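Local coordinates for protein kojibiose phosphorylase (Gut metagenome, PDB 6W0P) that belongs to glycoside hydrolase family 65, whose members join an N-terminal beta-sandwich domain to a helical catalytic barrel, at residues F92-I97 against A153-S158; L169-D174 against L233-T238; T217-D222 against K245-Y250. All coordinates share one frame; numbering follows the deposited sequence.

Coming from the N terminus, the chain first makes contact 1, where 92-97 meets 153-158 and closes a loop of 55 residues. That contact joins the two layers of the N-terminal sandwich: strand 94-98 lies in the five-stranded sheet, strand 152-161 in the ten-stranded one. Contact 2 follows in series and stays within the smaller sheet, pairing neighbouring strands 165-174 and 230-239. Contact 3 crosses contact 2: 217-222 lies within the loop that contact 2 closes, whereas 245-250 lies beyond it. It ties the passage from one sheet to the other to strand 245-256. Arg249 of that strand hydrogen-bonds to Gln155, Lys93 and His172, and so reaches both earlier contacts.

Contact 1: F92-I97 against A153-S158; sequences FKIRII and AYQMIS
The side-chain amide of Gln155 is gripped at both ends, and the bond across this contact uses its nitrogen: NE2 gives a nearly straight hydrogen bond of 2.9 Å to the backbone oxygen O of Phe92. The donor lies in the carbonyl plane, on a lone pair, with a C=O...N angle of 122°, and the acceptor in turn sits close to the plane of the amide. At the other end OE1 accepts from NE of Arg249, which fixes the flip of the amide, and NE2 has a further, weak hydrogen bond to Asp47. Gln155 reaches this far because CG stands opposite its own backbone nitrogen (chi1 -175°) and the chain runs extended beyond it.

The two backbones are not paired. They belong to opposing layers of the N-terminal beta-sandwich of this family, strand 94-98, with the loop residues Phe92 and Lys93 leading into it, from one sheet and strand 152-161 from the other, and side chains fill the gap: the CA atoms of Ile94 and Ile157 stand 9.7 Å apart.

Phe92 slides past Gln155 in the opposite direction, its ring turned 44° from the amide plane. Its CD1 comes to 3.9 Å from Gln155 NE2, and the far part of the ring reaches along the strand, with CE1 3.6 Å from the backbone oxygen O of Tyr154 and CZ 4.2 Å from CB of Ala153. Arg143 of strand 135-145 touches the same phenylalanine.

Farther along, two isoleucines reach toward each other tip to tip. The methyl CG2 of Ile94 meets CD1 of Ile157 at 3.7 Å, a purely apolar meeting of the two sheets, and the same CG2 rests 4.0 Å from OE1 of Gln155.

Contact 2: L169-D174 against L233-T238; sequences LELHLD and LNYELT
Leu169 and Leu171 pair with Tyr235 and Leu233 as the hydrogen-bonded pairs of an antiparallel ladder, with Glu170 and Asn234 as the non-hydrogen-bonded pair between them, the strand axes 4.9 Å apart and their directions 162° from each other. Four backbone bonds close it, the shortest from Tyr235 N to Leu169 O at 2.7 Å. Between the rungs, CA of Glu170 makes a C-H...O contact of 3.3 Å with Leu233 O.

The leucines and Tyr235 point into the sandwich. With CG opposite the carbonyl carbon (chi1 -56°), Tyr235 turns its ring toward Leu171, which crosses it at about a right angle, Leu171 CG lying 3.8 Å from Tyr235 CE2. Leu169 CB packs on Leu237 CD1 at 4.2 Å. At its far end the tyrosine hydroxyl is hydrogen-bonded to OG1 of Thr217, on the facing layer.

On the other face of these two strands, Glu170 and Asn234 lie side by side, pointing the same way, with Glu170 CG 3.5 Å from Asn234 OD1; Asn234 ND2 bonds to Ser223. Within its own strand, His172 NE2 donates a hydrogen bond of 3.1 Å to Glu170 OE1, on the lone pair away from the second oxygen. Lys168 makes a salt bridge to that second oxygen, OE2. With an imidazole N-H and an ammonium group on its two oxygens, the buried carboxylate of Glu170 is probably stabilised in its ionised form.

Contact 3: T217-D222 against K245-Y250; sequences TNLKED and KTITRY
Asn218 and its neighbours pass over strand 245-250 just where the chain leaves strand 210-217 of the larger sheet and turns toward strand 223-227 of the smaller one, so this contact holds a crossover between the two layers of the beta-sandwich.

Direct hydrogen bonds centre on one residue from each side. The amide N-H of Thr248 is taken by the side-chain oxygen OD1 of Asn218 at 3.0 Å, in a bond that is almost straight at the hydrogen. The donor stands above the carbonyl plane, 43° out of it, rather than on a lone pair. CG of Asn218 sits between its own backbone nitrogen and carbonyl carbon (chi1 59°), which folds the amide back over the strand. In return Asn218 N gives a weak bond of 3.5 Å to Thr248 O, so the asparagine engages both polar backbone atoms of the threonine. That same Thr248 O also receives a C-H...O contact of 3.1 Å from Thr217 CA.

Water extends the grip. Asn218 ND2 donates to one water molecule at 3.0 Å, which is also hydrogen-bonded to the hydroxyls of Thr246 and Thr248, the latter, OG1, only 2.6 Å away. A second water gives a hydrogen to Tyr250 OH at 3.1 Å and is held weakly by the same ND2; that tyrosine hydroxyl is also bonded to the backbone oxygen of Phe280.

Apolar packing gathers round Ile247, whose CG1, opposite its backbone nitrogen (chi1 -178°), carries the end of the chain under the loop. Its CD1 lies 4.1 Å from Leu219 CB and also touches Thr217, while Tyr235 and Leu169 of the other sheet pack on this isoleucine. At the partly exposed edge Leu219 and Lys245 meet tip to tip, with the leucine methyl CD1 4.0 Å from the ammonium nitrogen NZ.

Contact 1: F92-I97 against A153-S158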
loop_
_atom_site.group_PDB
_atom_site.type_symbol
_atom_site.label_atom_id
_atom_site.label_comp_id
_atom_site.label_asym_id
_atom_site.label_seq_id
_atom_site.Cartn_x
_atom_site.Cartn_y
_atom_site.Cartn_z
ATOM N N PHE A 92 -32.600 -7.985 22.186
ATOM C CA PHE A 92 -33.969 -7.979 21.604
ATOM C C PHE A 92 -34.307 -9.365 21.053
ATOM O O PHE A 92 -35.473 -9.593 20.667
ATOM C CB PHE A 92 -34.083 -6.912 20.512
ATOM C CG PHE A 92 -34.211 -5.481 20.991
ATOM C CD1 PHE A 92 -34.967 -5.152 22.108
ATOM C CD2 PHE A 92 -33.636 -4.447 20.270
ATOM C CE1 PHE A 92 -35.106 -3.831 22.507
ATOM C CE2 PHE A 92 -33.786 -3.129 20.664
ATOM C CZ PHE A 92 -34.517 -2.823 21.783
ATOM N N LYS A 93 -33.326 -10.271 21.049
ATOM C CA LYS A 93 -33.462 -11.624 20.461
ATOM C C LYS A 93 -34.586 -12.404 21.148
ATOM O O LYS A 93 -34.620 -12.484 22.389
ATOM C CB LYS A 93 -32.167 -12.426 20.565
ATOM C CG LYS A 93 -32.242 -13.770 19.855
ATOM C CD LYS A 93 -30.900 -14.416 19.695
ATOM C CE LYS A 93 -31.025 -15.873 19.294
ATOM N NZ LYS A 93 -29.710 -16.546 19.275
ATOM N N ILE A 94 -35.488 -12.956 20.347
ATOM C CA ILE A 94 -36.530 -13.905 20.836
ATOM C C ILE A 94 -36.501 -15.163 19.971
ATOM O O ILE A 94 -35.865 -15.154 18.886
ATOM C CB ILE A 94 -37.934 -13.263 20.839
ATOM C CG1 ILE A 94 -38.465 -13.056 19.419
ATOM C CG2 ILE A 94 -37.921 -11.965 21.631
ATOM C CD1 ILE A 94 -39.833 -12.412 19.355
ATOM N N ARG A 95 -37.219 -16.184 20.428
ATOM C CA ARG A 95 -37.646 -17.308 19.569
ATOM C C ARG A 95 -39.126 -17.554 19.831
ATOM O O ARG A 95 -39.545 -17.609 21.015
ATOM C CB ARG A 95 -36.775 -18.543 19.806
ATOM C CG ARG A 95 -35.337 -18.323 19.375
ATOM C CD ARG A 95 -34.462 -19.526 19.638
ATOM N NE ARG A 95 -34.666 -20.561 18.647
ATOM C CZ ARG A 95 -34.682 -21.876 18.896
ATOM N NH1 ARG A 95 -34.559 -22.342 20.132
ATOM N NH2 ARG A 95 -34.867 -22.726 17.899
ATOM N N ILE A 96 -39.887 -17.709 18.753
ATOM C CA ILE A 96 -41.319 -18.073 18.854
ATOM C C ILE A 96 -41.541 -19.402 18.125
ATOM O O ILE A 96 -41.109 -19.533 16.970
ATOM C CB ILE A 96 -42.189 -16.920 18.338
ATOM C CG1 ILE A 96 -41.928 -15.649 19.150
ATOM C CG2 ILE A 96 -43.655 -17.326 18.366
ATOM C CD1 ILE A 96 -42.683 -14.422 18.666
ATOM N N ILE A 97 -42.161 -20.362 18.827
ATOM C CA ILE A 97 -42.499 -21.729 18.322
ATOM C C ILE A 97 -43.992 -21.982 18.565
ATOM O O ILE A 97 -44.457 -21.773 19.689
ATOM C CB ILE A 97 -41.606 -22.803 18.973
ATOM C CG1 ILE A 97 -40.123 -22.438 18.867
ATOM C CG2 ILE A 97 -41.890 -24.187 18.396
ATOM C CD1 ILE A 97 -39.611 -21.642 20.043
ATOM N N ALA A 153 -33.176 -0.199 27.646
ATOM C CA ALA A 153 -33.915 -0.553 26.409
ATOM C C ALA A 153 -35.181 -1.308 26.813
ATOM O O ALA A 153 -35.149 -2.044 27.815
ATOM C CB ALA A 153 -33.059 -1.406 25.498
ATOM N N TYR A 154 -36.245 -1.168 26.047
ATOM C CA TYR A 154 -37.551 -1.787 26.354
ATOM C C TYR A 154 -38.074 -2.501 25.113
ATOM O O TYR A 154 -37.899 -2.004 23.962
ATOM C CB TYR A 154 -38.523 -0.711 26.825
ATOM C CG TYR A 154 -37.911 0.213 27.846
ATOM C CD1 TYR A 154 -37.467 -0.273 29.062
ATOM C CD2 TYR A 154 -37.764 1.570 27.593
ATOM C CE1 TYR A 154 -36.894 0.566 29.999
ATOM C CE2 TYR A 154 -37.197 2.421 28.524
ATOM C CZ TYR A 154 -36.783 1.926 29.744
ATOM O OH TYR A 154 -36.199 2.764 30.650
ATOM N N GLN A 155 -38.759 -3.612 25.346
ATOM C CA GLN A 155 -39.369 -4.421 24.273
ATOM C C GLN A 155 -40.720 -4.892 24.777
ATOM O O GLN A 155 -40.801 -5.296 25.936
ATOM C CB GLN A 155 -38.486 -5.613 23.918
ATOM C CG GLN A 155 -38.995 -6.426 22.741
ATOM C CD GLN A 155 -38.092 -7.609 22.508
ATOM O OE1 GLN A 155 -37.764 -8.346 23.438
ATOM N NE2 GLN A 155 -37.661 -7.775 21.264
ATOM N N MET A 156 -41.723 -4.823 23.925
ATOM C CA MET A 156 -43.073 -5.318 24.213
ATOM C C MET A 156 -43.462 -6.233 23.056
ATOM O O MET A 156 -43.225 -5.861 21.896
ATOM C CB MET A 156 -44.079 -4.177 24.362
ATOM C CG MET A 156 -45.431 -4.633 24.858
ATOM S SD MET A 156 -46.542 -3.262 25.252
ATOM C CE MET A 156 -46.739 -2.421 23.673
ATOM N N ILE A 157 -43.973 -7.413 23.404
ATOM C CA ILE A 157 -44.424 -8.467 22.462
ATOM C C ILE A 157 -45.862 -8.827 22.842
ATOM O O ILE A 157 -46.088 -9.235 24.002
ATOM C CB ILE A 157 -43.490 -9.691 22.519
ATOM C CG1 ILE A 157 -42.019 -9.297 22.378
ATOM C CG2 ILE A 157 -43.900 -10.705 21.468
ATOM C CD1 ILE A 157 -41.053 -10.361 22.839
ATOM N N SER A 158 -46.782 -8.668 21.893
ATOM C CA SER A 158 -48.193 -9.096 22.007
ATOM C C SER A 158 -48.528 -10.173 20.957
ATOM O O SER A 158 -48.018 -10.114 19.823
ATOM C CB SER A 158 -49.095 -7.929 21.884
ATOM O OG SER A 158 -49.321 -7.644 20.528
#

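Contact 2: L169-D174 against L233-T238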
loop_
_atom_site.group_PDB
_atom_site.type_symbol
_atom_site.label_atom_id
_atom_site.label_comp_id
_atom_site.label_asym_id
_atom_site.label_seq_id
_atom_site.Cartn_x
_atom_site.Cartn_y
_atom_site.Cartn_z
ATOM N N LEU A 169 -42.471 -18.836 23.817
ATOM C CA LEU A 169 -41.688 -17.597 23.620
ATOM C C LEU A 169 -40.421 -17.722 24.451
ATOM O O LEU A 169 -40.548 -18.094 25.643
ATOM C CB LEU A 169 -42.534 -16.402 24.054
ATOM C CG LEU A 169 -41.813 -15.062 24.153
ATOM C CD1 LEU A 169 -41.373 -14.548 22.789
ATOM C CD2 LEU A 169 -42.711 -14.057 24.822
ATOM N N GLU A 170 -39.263 -17.507 23.819
ATOM C CA GLU A 170 -37.937 -17.415 24.480
ATOM C C GLU A 170 -37.439 -15.965 24.351
ATOM O O GLU A 170 -37.402 -15.478 23.226
ATOM C CB GLU A 170 -36.940 -18.383 23.843
ATOM C CG GLU A 170 -37.361 -19.844 23.905
ATOM C CD GLU A 170 -36.401 -20.843 23.263
ATOM O OE1 GLU A 170 -35.371 -20.416 22.692
ATOM O OE2 GLU A 170 -36.689 -22.048 23.315
ATOM N N LEU A 171 -37.091 -15.318 25.463
ATOM C CA LEU A 171 -36.336 -14.045 25.485
ATOM C C LEU A 171 -34.857 -14.354 25.750
ATOM O O LEU A 171 -34.550 -15.014 26.775
ATOM C CB LEU A 171 -36.900 -13.096 26.551
ATOM C CG LEU A 171 -38.402 -12.825 26.519
ATOM C CD1 LEU A 171 -38.733 -11.697 27.476
ATOM C CD2 LEU A 171 -38.888 -12.495 25.118
ATOM N N HIS A 172 -33.983 -13.854 24.870
ATOM C CA HIS A 172 -32.516 -14.076 24.923
ATOM C C HIS A 172 -31.772 -12.760 25.194
ATOM O O HIS A 172 -32.169 -11.713 24.631
ATOM C CB HIS A 172 -32.032 -14.688 23.611
ATOM C CG HIS A 172 -32.580 -16.034 23.282
ATOM N ND1 HIS A 172 -31.782 -17.040 22.766
ATOM C CD2 HIS A 172 -33.830 -16.535 23.334
ATOM C CE1 HIS A 172 -32.520 -18.102 22.523
ATOM N NE2 HIS A 172 -33.775 -17.819 22.869
ATOM N N LEU A 173 -30.723 -12.821 26.016
ATOM C CA LEU A 173 -29.526 -11.954 25.896
ATOM C C LEU A 173 -28.414 -12.825 25.314
ATOM O O LEU A 173 -28.049 -13.823 25.967
ATOM C CB LEU A 173 -29.119 -11.386 27.258
ATOM C CG LEU A 173 -30.240 -10.767 28.083
ATOM C CD1 LEU A 173 -29.695 -10.313 29.422
ATOM C CD2 LEU A 173 -30.900 -9.604 27.349
ATOM N N ASP A 174 -27.943 -12.482 24.117
ATOM C CA ASP A 174 -27.018 -13.299 23.295
ATOM C C ASP A 174 -25.733 -12.506 23.093
ATOM O O ASP A 174 -25.781 -11.519 22.330
ATOM C CB ASP A 174 -27.645 -13.657 21.940
ATOM C CG ASP A 174 -26.685 -14.388 21.016
ATOM O OD1 ASP A 174 -25.592 -14.730 21.503
ATOM O OD2 ASP A 174 -27.030 -14.619 19.818
ATOM N N LEU A 233 -35.034 -16.691 29.111
ATOM C CA LEU A 233 -36.294 -16.870 29.850
ATOM C C LEU A 233 -37.274 -17.601 28.916
ATOM O O LEU A 233 -37.467 -17.132 27.779
ATOM C CB LEU A 233 -36.790 -15.484 30.279
ATOM C CG LEU A 233 -36.014 -14.804 31.411
ATOM C CD1 LEU A 233 -36.363 -13.322 31.505
ATOM C CD2 LEU A 233 -36.284 -15.473 32.747
ATOM N N ASN A 234 -37.836 -18.736 29.371
ATOM C CA ASN A 234 -38.825 -19.570 28.622
ATOM C C ASN A 234 -40.238 -19.221 29.096
ATOM O O ASN A 234 -40.465 -19.218 30.323
ATOM C CB ASN A 234 -38.598 -21.076 28.812
ATOM C CG ASN A 234 -37.285 -21.547 28.228
ATOM O OD1 ASN A 234 -36.936 -21.195 27.097
ATOM N ND2 ASN A 234 -36.553 -22.353 28.983
ATOM N N TYR A 235 -41.149 -18.934 28.166
ATOM C CA TYR A 235 -42.589 -18.705 28.465
ATOM C C TYR A 235 -43.398 -19.723 27.660
ATOM O O TYR A 235 -43.196 -19.849 26.443
ATOM C CB TYR A 235 -42.993 -17.246 28.226
ATOM C CG TYR A 235 -42.156 -16.267 29.015
ATOM C CD1 TYR A 235 -42.488 -15.928 30.317
ATOM C CD2 TYR A 235 -41.003 -15.714 28.476
ATOM C CE1 TYR A 235 -41.697 -15.072 31.064
ATOM C CE2 TYR A 235 -40.205 -14.855 29.208
ATOM C CZ TYR A 235 -40.548 -14.540 30.508
ATOM O OH TYR A 235 -39.764 -13.703 31.235
ATOM N N GLU A 236 -44.224 -20.486 28.368
ATOM C CA GLU A 236 -45.182 -21.464 27.800
ATOM C C GLU A 236 -46.535 -20.774 27.853
ATOM O O GLU A 236 -47.124 -20.741 28.934
ATOM C CB GLU A 236 -45.219 -22.773 28.600
ATOM C CG GLU A 236 -43.872 -23.450 28.779
ATOM C CD GLU A 236 -43.252 -24.012 27.514
ATOM O OE1 GLU A 236 -42.016 -24.254 27.525
ATOM O OE2 GLU A 236 -44.000 -24.207 26.522
ATOM N N LEU A 237 -46.955 -20.162 26.752
ATOM C CA LEU A 237 -48.175 -19.327 26.751
ATOM C C LEU A 237 -49.315 -20.101 26.098
ATOM O O LEU A 237 -49.083 -20.726 25.034
ATOM C CB LEU A 237 -47.891 -18.012 26.020
ATOM C CG LEU A 237 -46.714 -17.205 26.570
ATOM C CD1 LEU A 237 -46.400 -16.035 25.671
ATOM C CD2 LEU A 237 -46.979 -16.743 28.000
ATOM N N THR A 238 -50.491 -20.014 26.716
ATOM C CA THR A 238 -51.781 -20.418 26.132
ATOM C C THR A 238 -52.475 -19.151 25.649
ATOM O O THR A 238 -52.735 -18.271 26.463
ATOM C CB THR A 238 -52.587 -21.245 27.138
ATOM O OG1 THR A 238 -51.679 -22.297 27.461
ATOM C CG2 THR A 238 -53.894 -21.786 26.587
#

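Contact 3: T217-D222 against K245-Y250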
loop_
_atom_site.group_PDB
_atom_site.type_symbol
_atom_site.label_atom_id
_atom_site.label_comp_id
_atom_site.label_asym_id
_atom_site.label_seq_id
_atom_site.Cartn_x
_atom_site.Cartn_y
_atom_site.Cartn_z
ATOM N N THR A 217 -39.103 -9.032 33.297
ATOM C CA THR A 217 -40.372 -8.937 32.525
ATOM C C THR A 217 -41.510 -8.755 33.531
ATOM O O THR A 217 -41.219 -8.738 34.739
ATOM C CB THR A 217 -40.548 -10.132 31.570
ATOM O OG1 THR A 217 -40.982 -11.287 32.292
ATOM C CG2 THR A 217 -39.283 -10.484 30.815
ATOM N N ASN A 218 -42.726 -8.564 33.025
ATOM C CA ASN A 218 -43.973 -8.452 33.826
ATOM C C ASN A 218 -44.677 -9.824 33.818
ATOM O O ASN A 218 -45.892 -9.880 33.848
ATOM C CB ASN A 218 -44.848 -7.291 33.314
ATOM C CG ASN A 218 -45.251 -7.443 31.856
ATOM O OD1 ASN A 218 -44.784 -8.359 31.186
ATOM N ND2 ASN A 218 -46.100 -6.561 31.340
ATOM N N LEU A 219 -43.943 -10.919 33.761
ATOM C CA LEU A 219 -44.557 -12.264 33.784
ATOM C C LEU A 219 -43.514 -13.266 34.281
ATOM O O LEU A 219 -42.387 -13.317 33.706
ATOM C CB LEU A 219 -45.068 -12.601 32.376
ATOM C CG LEU A 219 -45.870 -13.902 32.250
ATOM C CD1 LEU A 219 -47.192 -13.825 33.003
ATOM C CD2 LEU A 219 -46.133 -14.239 30.792
ATOM N N LYS A 220 -43.865 -14.017 35.329
ATOM C CA LYS A 220 -43.076 -15.189 35.796
ATOM C C LYS A 220 -42.865 -16.137 34.603
ATOM O O LYS A 220 -43.856 -16.472 33.932
ATOM C CB LYS A 220 -43.780 -15.913 36.953
ATOM C CG LYS A 220 -42.984 -17.057 37.569
ATOM C CD LYS A 220 -41.727 -16.618 38.306
ATOM C CE LYS A 220 -40.793 -17.776 38.592
ATOM N NZ LYS A 220 -39.677 -17.370 39.477
ATOM N N GLU A 221 -41.618 -16.521 34.339
ATOM C CA GLU A 221 -41.235 -17.496 33.290
ATOM C C GLU A 221 -41.506 -18.926 33.793
ATOM O O GLU A 221 -41.638 -19.122 35.009
ATOM C CB GLU A 221 -39.773 -17.273 32.899
ATOM C CG GLU A 221 -38.754 -17.802 33.903
ATOM C CD GLU A 221 -38.619 -17.063 35.231
ATOM O OE1 GLU A 221 -39.141 -15.939 35.364
ATOM O OE2 GLU A 221 -37.986 -17.632 36.146
ATOM N N ASP A 222 -41.601 -19.882 32.869
ATOM C CA ASP A 222 -41.849 -21.314 33.157
ATOM C C ASP A 222 -40.494 -21.945 33.461
ATOM O O ASP A 222 -40.450 -22.852 34.265
ATOM C CB ASP A 222 -42.583 -22.002 31.999
ATOM C CG ASP A 222 -44.023 -21.542 31.853
ATOM O OD1 ASP A 222 -44.831 -21.880 32.722
ATOM O OD2 ASP A 222 -44.310 -20.793 30.895
ATOM N N LYS A 245 -52.387 -11.226 24.330
ATOM C CA LYS A 245 -51.461 -11.576 25.427
ATOM C C LYS A 245 -50.168 -10.800 25.177
ATOM O O LYS A 245 -49.583 -10.985 24.106
ATOM C CB LYS A 245 -51.240 -13.093 25.432
ATOM C CG LYS A 245 -50.247 -13.604 26.459
ATOM C CD LYS A 245 -50.810 -13.581 27.863
ATOM C CE LYS A 245 -49.773 -13.904 28.927
ATOM N NZ LYS A 245 -49.983 -13.102 30.163
ATOM N N THR A 246 -49.770 -9.936 26.106
ATOM C CA THR A 246 -48.590 -9.048 25.950
ATOM C C THR A 246 -47.613 -9.385 27.060
ATOM O O THR A 246 -48.080 -9.686 28.121
ATOM C CB THR A 246 -48.913 -7.544 26.006
ATOM O OG1 THR A 246 -49.267 -7.167 27.338
ATOM C CG2 THR A 246 -50.053 -7.138 25.106
ATOM N N ILE A 247 -46.321 -9.249 26.792
ATOM C CA ILE A 247 -45.233 -9.258 27.805
ATOM C C ILE A 247 -44.330 -8.052 27.512
ATOM O O ILE A 247 -44.167 -7.713 26.321
ATOM C CB ILE A 247 -44.491 -10.607 27.763
ATOM C CG1 ILE A 247 -43.386 -10.698 28.813
ATOM C CG2 ILE A 247 -43.955 -10.909 26.379
ATOM C CD1 ILE A 247 -42.807 -12.103 28.951
ATOM N N THR A 248 -43.790 -7.415 28.554
ATOM C CA THR A 248 -42.800 -6.317 28.427
ATOM C C THR A 248 -41.450 -6.799 28.950
ATOM O O THR A 248 -41.409 -7.282 30.091
ATOM C CB THR A 248 -43.277 -5.067 29.166
ATOM O OG1 THR A 248 -44.563 -4.800 28.617
ATOM C CG2 THR A 248 -42.339 -3.894 29.007
ATOM N N ARG A 249 -40.411 -6.695 28.123
ATOM C CA ARG A 249 -39.001 -6.911 28.514
ATOM C C ARG A 249 -38.322 -5.565 28.807
ATOM O O ARG A 249 -38.286 -4.700 27.893
ATOM C CB ARG A 249 -38.236 -7.618 27.396
ATOM C CG ARG A 249 -36.914 -8.187 27.873
ATOM C CD ARG A 249 -35.834 -8.143 26.824
ATOM N NE ARG A 249 -36.184 -8.853 25.599
ATOM C CZ ARG A 249 -35.477 -9.834 25.062
ATOM N NH1 ARG A 249 -34.397 -10.279 25.670
ATOM N NH2 ARG A 249 -35.833 -10.359 23.901
ATOM N N TYR A 250 -37.787 -5.427 30.024
ATOM C CA TYR A 250 -36.890 -4.331 30.463
ATOM C C TYR A 250 -35.449 -4.827 30.373
ATOM O O TYR A 250 -35.155 -5.937 30.884
ATOM C CB TYR A 250 -37.240 -3.898 31.884
ATOM C CG TYR A 250 -38.681 -3.487 32.034
ATOM C CD1 TYR A 250 -39.655 -4.430 32.295
ATOM C CD2 TYR A 250 -39.085 -2.165 31.881
ATOM C CE1 TYR A 250 -40.989 -4.075 32.435
ATOM C CE2 TYR A 250 -40.423 -1.798 31.994
ATOM C CZ TYR A 250 -41.382 -2.758 32.281
ATOM O OH TYR A 250 -42.705 -2.468 32.437
HETATM O O HOH W 1 -46.780 -6.235 28.401
HETATM O O HOH W 2 -45.555 -3.510 32.911
#